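Local coordinates for uncharacterized protein BF1531 (Bacteroides fragilis, PDB 3SLR) that is of uncertain function but carries a magnesium-binding phosphatase-like domain beside an SGNH-hydrolase-like domain, and may hydrolyse ester bonds, at residues A[182-187]-A[203-208]; A[7-12]-A[44-49]; A[318-323]-A[329-334]. All blocks are in the same frame, centred on the assembly; numbering follows the deposited sequence. Where two conformers were deposited one is given.

Interaction 1 (A[182-187]-A[203-208]); sequences RNFMFD and LPIISS
Two methyl-tipped contacts join helix 182-185 to the start of helix 203-217. In the first, the selenomethionine Met185 puts its CE 3.8 Å from Ile206 CD1. Its chain bends at both chi2 (-72°) and chi3 (-61°), and that double turn swings the methyl across the gap although the first bond of the side chain does not aim there. In the second, Ile205 heads straight for the partner helix with its CG1 branch extended, and its CD1 comes to 3.9 Å from Phe184 CE2. The methyl meets the ring obliquely. The same ring has Met185 SE in its plane at the edge, which ties the two contacts together on the side of 182-185.

Met185, Ile205 and Ile206 are buried, and helix 173-180 packs against all three: Ser177 touches Met185, Ile176 and Tyr180 touch Ile205, and Leu173 touches Ile206. The other flank is looser. Phe184 keeps part of its surface open to solvent, while Arg182 and Asn183 stand exposed and well clear of 203-208. The backbones stay wide apart, with 8.4 Å between Met185 CA and Leu203 CA, so only side-chain ends bridge the space. This is plain helix-on-helix packing on the flank of an alpha/beta domain whose parallel sheet runs 2-1-3-4-5, consistent with the flavodoxin-like fold of SGNH hydrolases, its assigned clan.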
loop_
_atom_site.group_PDB
_atom_site.type_symbol
_atom_site.label_atom_id
_atom_site.label_comp_id
_atom_site.label_asym_id
_atom_site.label_seq_id
_atom_site.Cartn_x
_atom_site.Cartn_y
_atom_site.Cartn_z
ATOM N N ARG A 182 -16.819 -1.598 0.780
ATOM C CA ARG A 182 -17.213 -2.254 2.017
ATOM C C ARG A 182 -17.966 -3.554 1.723
ATOM O O ARG A 182 -17.866 -4.506 2.478
ATOM C CB ARG A 182 -18.043 -1.312 2.890
ATOM C CG ARG A 182 -18.388 -1.910 4.267
ATOM C CD ARG A 182 -19.021 -0.887 5.207
ATOM N NE ARG A 182 -20.377 -0.515 4.797
ATOM C CZ ARG A 182 -20.693 0.582 4.119
ATOM N NH1 ARG A 182 -19.751 1.439 3.733
ATOM N NH2 ARG A 182 -21.963 0.814 3.799
ATOM N N ASN A 183 -18.681 -3.606 0.602
ATOM C CA ASN A 183 -19.359 -4.846 0.196
ATOM C C ASN A 183 -18.411 -6.050 0.142
ATOM O O ASN A 183 -18.822 -7.186 0.366
ATOM C CB ASN A 183 -20.086 -4.664 -1.147
ATOM C CG ASN A 183 -21.365 -3.855 -1.018
ATOM O OD1 ASN A 183 -21.847 -3.607 0.080
ATOM N ND2 ASN A 183 -21.926 -3.446 -2.150
ATOM N N PHE A 184 -17.134 -5.789 -0.127
ATOM C CA PHE A 184 -16.114 -6.830 -0.204
ATOM C C PHE A 184 -15.305 -6.935 1.100
ATOM O O PHE A 184 -14.924 -8.028 1.523
ATOM C CB PHE A 184 -15.180 -6.540 -1.388
ATOM C CG PHE A 184 -13.922 -7.375 -1.399
ATOM C CD1 PHE A 184 -13.868 -8.563 -2.112
ATOM C CD2 PHE A 184 -12.800 -6.970 -0.698
ATOM C CE1 PHE A 184 -12.719 -9.330 -2.128
ATOM C CE2 PHE A 184 -11.646 -7.736 -0.703
ATOM C CZ PHE A 184 -11.605 -8.914 -1.422
HETATM N N MSE A 185 -15.051 -5.792 1.737
HETATM C CA MSE A 185 -14.164 -5.744 2.893
HETATM C C MSE A 185 -14.818 -6.255 4.173
HETATM O O MSE A 185 -14.136 -6.691 5.097
HETATM C CB MSE A 185 -13.686 -4.305 3.134
HETATM C CG MSE A 185 -12.942 -3.669 1.970
HETATM SE SE MSE A 185 -11.167 -4.376 1.668
HETATM C CE MSE A 185 -10.313 -3.924 3.374
ATOM N N PHE A 186 -16.140 -6.177 4.218
ATOM C CA PHE A 186 -16.926 -6.487 5.414
ATOM C C PHE A 186 -17.860 -7.660 5.128
ATOM O O PHE A 186 -18.516 -7.704 4.087
ATOM C CB PHE A 186 -17.713 -5.230 5.832
ATOM C CG PHE A 186 -18.728 -5.459 6.921
ATOM C CD1 PHE A 186 -18.331 -5.799 8.209
ATOM C CD2 PHE A 186 -20.079 -5.293 6.663
ATOM C CE1 PHE A 186 -19.264 -5.996 9.215
ATOM C CE2 PHE A 186 -21.016 -5.479 7.663
ATOM C CZ PHE A 186 -20.613 -5.841 8.936
ATOM N N ASP A 187 -17.915 -8.612 6.055
ATOM C CA ASP A 187 -18.757 -9.793 5.907
ATOM C C ASP A 187 -19.726 -9.790 7.087
ATOM O O ASP A 187 -19.374 -10.175 8.204
ATOM C CB ASP A 187 -17.865 -11.045 5.909
ATOM C CG ASP A 187 -18.628 -12.334 5.607
ATOM O OD1 ASP A 187 -19.842 -12.409 5.891
ATOM O OD2 ASP A 187 -17.986 -13.291 5.113
ATOM N N LEU A 203 -8.494 -9.853 4.702
ATOM C CA LEU A 203 -7.444 -10.023 5.708
ATOM C C LEU A 203 -6.013 -9.941 5.155
ATOM O O LEU A 203 -5.197 -9.193 5.684
ATOM C CB LEU A 203 -7.645 -11.308 6.526
ATOM C CG LEU A 203 -8.665 -11.266 7.665
ATOM C CD1 LEU A 203 -9.055 -12.682 8.067
ATOM C CD2 LEU A 203 -8.112 -10.492 8.863
ATOM N N PRO A 204 -5.706 -10.688 4.077
ATOM C CA PRO A 204 -4.341 -10.629 3.531
ATOM C C PRO A 204 -4.007 -9.282 2.898
ATOM O O PRO A 204 -2.833 -8.936 2.801
ATOM C CB PRO A 204 -4.339 -11.700 2.437
ATOM C CG PRO A 204 -5.577 -12.473 2.602
ATOM C CD PRO A 204 -6.554 -11.661 3.371
ATOM N N ILE A 205 -5.016 -8.547 2.432
ATOM C CA ILE A 205 -4.770 -7.210 1.917
ATOM C C ILE A 205 -4.293 -6.299 3.038
ATOM O O ILE A 205 -3.312 -5.582 2.889
ATOM C CB ILE A 205 -6.028 -6.597 1.264
ATOM C CG1 ILE A 205 -6.393 -7.387 0.002
ATOM C CG2 ILE A 205 -5.788 -5.131 0.963
ATOM C CD1 ILE A 205 -7.777 -7.049 -0.579
ATOM N N ILE A 206 -4.977 -6.340 4.172
ATOM C CA ILE A 206 -4.597 -5.499 5.295
ATOM C C ILE A 206 -3.248 -5.920 5.917
ATOM O O ILE A 206 -2.437 -5.065 6.270
ATOM C CB ILE A 206 -5.713 -5.435 6.369
ATOM C CG1 ILE A 206 -6.996 -4.849 5.769
ATOM C CG2 ILE A 206 -5.247 -4.628 7.574
ATOM C CD1 ILE A 206 -6.753 -3.712 4.802
ATOM N N SER A 207 -2.990 -7.218 6.034
ATOM C CA SER A 207 -1.706 -7.640 6.587
ATOM C C SER A 207 -0.561 -7.191 5.683
ATOM O O SER A 207 0.482 -6.746 6.161
ATOM C CB SER A 207 -1.647 -9.159 6.853
ATOM O OG SER A 207 -1.932 -9.926 5.693
ATOM N N SER A 208 -0.757 -7.296 4.376
ATOM C CA SER A 208 0.301 -6.929 3.446
ATOM C C SER A 208 0.594 -5.432 3.564
ATOM O O SER A 208 1.744 -5.021 3.635
ATOM C CB SER A 208 -0.071 -7.324 2.015
ATOM O OG SER A 208 0.991 -7.033 1.125
#

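Interaction 2 (A[7-12]-A[44-49]); sequences KELKRA and GILRNY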
loop_
_atom_site.group_PDB
_atom_site.type_symbol
_atom_site.label_atom_id
_atom_site.label_comp_id
_atom_site.label_asym_id
_atom_site.label_seq_id
_atom_site.Cartn_x
_atom_site.Cartn_y
_atom_site.Cartn_z
ATOM N N LYS A 7 -4.719 -18.625 4.161
ATOM C CA LYS A 7 -4.160 -19.965 4.347
ATOM C C LYS A 7 -2.630 -19.971 4.307
ATOM O O LYS A 7 -1.979 -20.603 5.144
ATOM C CB LYS A 7 -4.696 -20.923 3.287
ATOM C CG LYS A 7 -4.129 -22.325 3.407
ATOM C CD LYS A 7 -4.609 -23.229 2.290
ATOM C CE LYS A 7 -4.132 -24.664 2.501
ATOM N NZ LYS A 7 -2.665 -24.724 2.722
ATOM N N GLU A 8 -2.064 -19.274 3.327
ATOM C CA GLU A 8 -0.613 -19.188 3.178
ATOM C C GLU A 8 0.016 -18.431 4.340
ATOM O O GLU A 8 1.081 -18.819 4.841
ATOM C CB GLU A 8 -0.257 -18.496 1.867
ATOM C CG GLU A 8 -0.668 -19.264 0.624
ATOM C CD GLU A 8 -0.420 -18.475 -0.647
ATOM O OE1 GLU A 8 -0.893 -17.324 -0.738
ATOM O OE2 GLU A 8 0.260 -18.999 -1.557
ATOM N N LEU A 9 -0.634 -17.346 4.760
ATOM C CA LEU A 9 -0.134 -16.562 5.890
ATOM C C LEU A 9 -0.090 -17.391 7.167
ATOM O O LEU A 9 0.904 -17.372 7.903
ATOM C CB LEU A 9 -0.978 -15.298 6.092
ATOM C CG LEU A 9 -0.911 -14.285 4.946
ATOM C CD1 LEU A 9 -1.740 -13.047 5.289
ATOM C CD2 LEU A 9 0.538 -13.896 4.662
ATOM N N LYS A 10 -1.161 -18.132 7.429
ATOM C CA LYS A 10 -1.212 -18.969 8.624
ATOM C C LYS A 10 -0.155 -20.074 8.575
ATOM O O LYS A 10 0.502 -20.365 9.579
ATOM C CB LYS A 10 -2.605 -19.566 8.801
ATOM C CG LYS A 10 -2.746 -20.447 10.030
ATOM C CD LYS A 10 -4.200 -20.830 10.233
ATOM C CE LYS A 10 -4.392 -21.636 11.504
ATOM N NZ LYS A 10 -5.833 -21.962 11.697
ATOM N N ARG A 11 -0.000 -20.691 7.407
ATOM C CA ARG A 11 1.025 -21.714 7.214
ATOM C C ARG A 11 2.413 -21.158 7.503
ATOM O O ARG A 11 3.250 -21.839 8.099
ATOM C CB ARG A 11 0.977 -22.259 5.786
ATOM C CG ARG A 11 2.016 -23.318 5.470
ATOM C CD ARG A 11 2.007 -23.640 3.983
ATOM N NE ARG A 11 2.452 -22.507 3.169
ATOM C CZ ARG A 11 2.091 -22.297 1.903
ATOM N NH1 ARG A 11 1.266 -23.140 1.294
ATOM N NH2 ARG A 11 2.550 -21.239 1.243
ATOM N N ALA A 12 2.665 -19.923 7.077
ATOM C CA ALA A 12 3.968 -19.306 7.309
ATOM C C ALA A 12 4.286 -19.123 8.798
ATOM O O ALA A 12 5.459 -19.107 9.188
ATOM C CB ALA A 12 4.088 -17.973 6.558
ATOM N N GLY A 44 4.587 -11.000 8.021
ATOM C CA GLY A 44 5.889 -10.522 8.443
ATOM C C GLY A 44 6.971 -11.568 8.211
ATOM O O GLY A 44 8.070 -11.253 7.750
ATOM N N ILE A 45 6.646 -12.819 8.506
ATOM C CA ILE A 45 7.596 -13.915 8.314
ATOM C C ILE A 45 7.950 -14.066 6.836
ATOM O O ILE A 45 9.112 -14.250 6.474
ATOM C CB ILE A 45 7.036 -15.233 8.879
ATOM C CG1 ILE A 45 6.953 -15.151 10.404
ATOM C CG2 ILE A 45 7.883 -16.418 8.441
ATOM C CD1 ILE A 45 6.278 -16.328 11.042
ATOM N N LEU A 46 6.944 -13.969 5.977
ATOM C CA LEU A 46 7.164 -14.024 4.542
ATOM C C LEU A 46 7.937 -12.812 4.037
ATOM O O LEU A 46 8.468 -12.834 2.926
ATOM C CB LEU A 46 5.833 -14.164 3.805
ATOM C CG LEU A 46 5.146 -15.512 4.016
ATOM C CD1 LEU A 46 3.755 -15.483 3.411
ATOM C CD2 LEU A 46 5.963 -16.649 3.417
ATOM N N ARG A 47 8.014 -11.764 4.857
ATOM C CA ARG A 47 8.808 -10.576 4.520
ATOM C C ARG A 47 10.146 -10.603 5.277
ATOM O O ARG A 47 10.830 -9.582 5.394
ATOM C CB ARG A 47 8.039 -9.293 4.860
ATOM C CG ARG A 47 8.265 -8.120 3.906
ATOM C CD ARG A 47 7.580 -8.328 2.566
ATOM N NE ARG A 47 6.115 -8.317 2.659
ATOM C CZ ARG A 47 5.361 -7.222 2.651
ATOM N NH1 ARG A 47 5.923 -6.020 2.565
ATOM N NH2 ARG A 47 4.035 -7.329 2.745
ATOM N N ASN A 48 10.483 -11.769 5.822
ATOM C CA ASN A 48 11.774 -12.006 6.481
ATOM C C ASN A 48 11.925 -11.370 7.864
ATOM O O ASN A 48 13.028 -10.995 8.274
ATOM C CB ASN A 48 12.929 -11.587 5.564
ATOM C CG ASN A 48 12.898 -12.313 4.226
ATOM O OD1 ASN A 48 12.651 -13.520 4.167
ATOM N ND2 ASN A 48 13.131 -11.572 3.141
ATOM N N TYR A 49 10.820 -11.270 8.593
ATOM C CA TYR A 49 10.865 -10.814 9.979
ATOM C C TYR A 49 10.282 -11.865 10.905
ATOM O O TYR A 49 9.230 -12.439 10.623
ATOM C CB TYR A 49 10.102 -9.500 10.151
ATOM C CG TYR A 49 10.644 -8.377 9.300
ATOM C CD1 TYR A 49 11.870 -7.787 9.592
ATOM C CD2 TYR A 49 9.930 -7.907 8.204
ATOM C CE1 TYR A 49 12.374 -6.768 8.818
ATOM C CE2 TYR A 49 10.427 -6.882 7.419
ATOM C CZ TYR A 49 11.646 -6.311 7.733
ATOM O OH TYR A 49 12.146 -5.295 6.956
#
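Ile45 and Leu46, toward the end of helix 34-46, press on Ala12 of the short N-terminal helix. Just before them Gly44 serves through its carbonyl: Gly44 O accepts from Arg47 N and Tyr49 N, which reach it from opposite faces of the carbonyl plane, the second at 2.9 Å.

Next comes Ile45, whose two branches both lie against the backbone oxygen of Ala12. Its CD1 is 3.4 Å from Ala12 O and its CG2 3.7 Å from the same atom, an apolar covering of a carbonyl rather than a bond. Leu46 does the true apolar packing. Its CG sits 3.7 Å from Ala12 CB, with CD2 nearly as close, while the other branch, CD1, reaches back to Leu9 CD2 at 3.8 Å. The two leucine side chains run about perpendicular to each other. With chi1 at -69°, CG of Leu46 is set opposite the carbonyl carbon, and the fork then straddles the Ala12 methyl. Tyr4 also touches both leucines.

From Arg47 on, the chain leaves the contact. The guanidinium of Arg47 makes salt bridges with Glu43 and with Asp212 of helix 203-217, fastening the helix end to its neighbour. Asn48 takes a positive phi of 75°, and its N bonds to Ile45 O at 2.9 Å. Tyr49, buried, turns to Ala215 and leads into strand 50-55. The bonds from Tyr49 N to Gly44 O and from Asn48 N to Ile45 O define a Schellman motif with Asn48 as the C-prime residue, a classic helix ending, here placed at the turn from helix to strand in an alpha/beta fold.

Interaction 3 (A[318-323]-A[329-334]); sequences RTIQRT and DSMVFL
Thr319 O, just ahead of the two helix residues that meet Met331, is held by two donors: Thr323 OG1 at 2.8 Å and Thr323 N at 3.0 Å. They come from opposite faces of the carbonyl plane, the hydroxyl lying 37° out of it. Thr323 thus gives both its backbone N-H and its hydroxyl proton to one carbonyl of its own helix.

The contact proper belongs to the selenomethionine Met331, at the start of strand 331-334. Beyond CG its chain is extended (chi2 172°, chi3 159°), and it pokes like a rod into the side of helix 313-324. The terminal methyl does most of the touching: CE is 3.4 Å from Gln321 CA and 3.7 Å from Gln321 CB, with SE lying alongside the same CB. On another side, Ile320 CG2 comes within 4.1 Å of CE. The Gln321 chain crosses that rod at about a right angle and bends at chi2. Ile320 also touches Val305 and Val307 of strand 305-309, so the helix lies across the parallel sheet in a beta-alpha-beta crossover between its two outermost strands, as expected in a HAD-type domain.

Chemically, the meeting of helix and strand is apolar: van der Waals contacts with Gln321 and Ile320 position the methyl, while the Thr323 hydroxyl and Gln321 NE2 find their partners, Thr319 O and Ile326 O, away from Met331.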
loop_
_atom_site.group_PDB
_atom_site.type_symbol
_atom_site.label_atom_id
_atom_site.label_comp_id
_atom_site.label_asym_id
_atom_site.label_seq_id
_atom_site.Cartn_x
_atom_site.Cartn_y
_atom_site.Cartn_z
ATOM N N ARG A 318 21.072 -6.611 -14.602
ATOM C CA ARG A 318 22.316 -6.594 -13.842
ATOM C C ARG A 318 23.121 -5.345 -14.186
ATOM O O ARG A 318 23.663 -4.685 -13.300
ATOM C CB ARG A 318 23.121 -7.873 -14.074
ATOM C CG ARG A 318 22.360 -9.125 -13.664
ATOM C CD ARG A 318 23.207 -10.388 -13.777
ATOM N NE ARG A 318 22.361 -11.568 -13.633
ATOM C CZ ARG A 318 21.886 -12.277 -14.650
ATOM N NH1 ARG A 318 22.190 -11.944 -15.893
ATOM N NH2 ARG A 318 21.116 -13.330 -14.423
ATOM N N THR A 319 23.163 -4.999 -15.471
ATOM C CA THR A 319 23.870 -3.803 -15.908
ATOM C C THR A 319 23.287 -2.565 -15.231
ATOM O O THR A 319 24.013 -1.732 -14.685
ATOM C CB THR A 319 23.833 -3.656 -17.443
ATOM O OG1 THR A 319 24.558 -4.741 -18.034
ATOM C CG2 THR A 319 24.461 -2.342 -17.870
ATOM N N ILE A 320 21.963 -2.461 -15.257
ATOM C CA ILE A 320 21.275 -1.368 -14.592
ATOM C C ILE A 320 21.586 -1.328 -13.086
ATOM O O ILE A 320 21.923 -0.273 -12.544
ATOM C CB ILE A 320 19.756 -1.464 -14.822
ATOM C CG1 ILE A 320 19.440 -1.168 -16.291
ATOM C CG2 ILE A 320 19.030 -0.498 -13.890
ATOM C CD1 ILE A 320 18.056 -1.586 -16.721
ATOM N N GLN A 321 21.480 -2.475 -12.424
ATOM C CA GLN A 321 21.737 -2.565 -10.985
ATOM C C GLN A 321 23.147 -2.092 -10.657
ATOM O O GLN A 321 23.364 -1.354 -9.694
ATOM C CB GLN A 321 21.531 -4.002 -10.496
ATOM C CG GLN A 321 21.632 -4.201 -8.987
ATOM C CD GLN A 321 23.066 -4.356 -8.485
ATOM O OE1 GLN A 321 23.966 -4.748 -9.227
ATOM N NE2 GLN A 321 23.279 -4.030 -7.219
ATOM N N ARG A 322 24.101 -2.499 -11.483
ATOM C CA ARG A 322 25.493 -2.166 -11.229
ATOM C C ARG A 322 25.722 -0.680 -11.418
ATOM O O ARG A 322 26.510 -0.075 -10.693
ATOM C CB ARG A 322 26.402 -3.005 -12.121
ATOM C CG ARG A 322 26.377 -4.470 -11.717
ATOM C CD ARG A 322 26.868 -5.401 -12.806
ATOM N NE ARG A 322 26.683 -6.801 -12.421
ATOM C CZ ARG A 322 27.138 -7.834 -13.124
ATOM N NH1 ARG A 322 27.816 -7.625 -14.243
ATOM N NH2 ARG A 322 26.925 -9.074 -12.705
ATOM N N THR A 323 25.008 -0.092 -12.378
ATOM C CA THR A 323 25.109 1.333 -12.656
ATOM C C THR A 323 24.573 2.157 -11.487
ATOM O O THR A 323 25.159 3.174 -11.099
ATOM C CB THR A 323 24.329 1.700 -13.942
ATOM O OG1 THR A 323 24.856 0.959 -15.051
ATOM C CG2 THR A 323 24.438 3.187 -14.241
ATOM N N ASP A 329 16.650 -6.239 -4.741
ATOM C CA ASP A 329 15.428 -6.280 -3.954
ATOM C C ASP A 329 14.808 -4.897 -3.718
ATOM O O ASP A 329 13.787 -4.785 -3.039
ATOM C CB ASP A 329 15.633 -7.051 -2.644
ATOM C CG ASP A 329 16.753 -6.481 -1.783
ATOM O OD1 ASP A 329 17.709 -5.884 -2.316
ATOM O OD2 ASP A 329 16.686 -6.655 -0.548
ATOM N N SER A 330 15.403 -3.856 -4.297
ATOM C CA SER A 330 14.802 -2.528 -4.255
ATOM C C SER A 330 14.211 -2.165 -5.613
ATOM O O SER A 330 13.820 -1.017 -5.838
ATOM C CB SER A 330 15.815 -1.469 -3.819
ATOM O OG SER A 330 16.670 -1.093 -4.889
HETATM N N MSE A 331 14.149 -3.149 -6.513
HETATM C CA MSE A 331 13.719 -2.902 -7.901
HETATM C C MSE A 331 12.387 -3.532 -8.256
HETATM O O MSE A 331 12.057 -4.626 -7.788
HETATM C CB MSE A 331 14.772 -3.424 -8.880
HETATM C CG MSE A 331 16.057 -2.659 -8.841
HETATM SE SE MSE A 331 17.463 -3.512 -9.910
HETATM C CE MSE A 331 18.517 -1.893 -10.103
ATOM N N VAL A 332 11.636 -2.825 -9.102
ATOM C CA VAL A 332 10.385 -3.314 -9.663
ATOM C C VAL A 332 10.525 -3.307 -11.186
ATOM O O VAL A 332 10.975 -2.331 -11.756
ATOM C CB VAL A 332 9.211 -2.398 -9.284
ATOM C CG1 VAL A 332 7.922 -2.889 -9.918
ATOM C CG2 VAL A 332 9.054 -2.323 -7.779
ATOM N N PHE A 333 10.154 -4.403 -11.834
ATOM C CA PHE A 333 10.242 -4.510 -13.288
ATOM C C PHE A 333 8.867 -4.755 -13.901
ATOM O O PHE A 333 8.193 -5.724 -13.542
ATOM C CB PHE A 333 11.209 -5.648 -13.653
ATOM C CG PHE A 333 11.234 -5.999 -15.127
ATOM C CD1 PHE A 333 11.576 -5.052 -16.079
ATOM C CD2 PHE A 333 10.961 -7.299 -15.541
ATOM C CE1 PHE A 333 11.622 -5.386 -17.428
ATOM C CE2 PHE A 333 11.006 -7.638 -16.887
ATOM C CZ PHE A 333 11.333 -6.686 -17.827
ATOM N N LEU A 334 8.465 -3.869 -14.814
ATOM C CA LEU A 334 7.177 -3.967 -15.512
ATOM C C LEU A 334 7.348 -4.286 -16.995
ATOM O O LEU A 334 7.993 -3.537 -17.731
ATOM C CB LEU A 334 6.391 -2.666 -15.362
ATOM C CG LEU A 334 6.026 -2.269 -13.926
ATOM C CD1 LEU A 334 5.291 -0.925 -13.940
ATOM C CD2 LEU A 334 5.172 -3.334 -13.278
#

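Interactions 1 and 2 are neighbours in the SGNH-like domain, their centres 17 Å apart. Leu9, used in interaction 2, also packs on Pro204 and Ser207 of helix 203-217, with Leu9 CD1 4.0 Å from Pro204 CA, so the N-terminal helix touches both contacts. A weak hydrogen bond from Arg47 NH2 to Ser208 O adds a second link. Interaction 3 belongs to the phosphatase-like domain. Its nearest atoms lie about 7 Å from interaction 2 and about 13 Å from interaction 1. It alone approaches the metal site: the Ile320 side chain is about 12 Å from a bound magnesium ion, and strand 331-334 runs directly into Asp335 and the magnesium-binding Asp336.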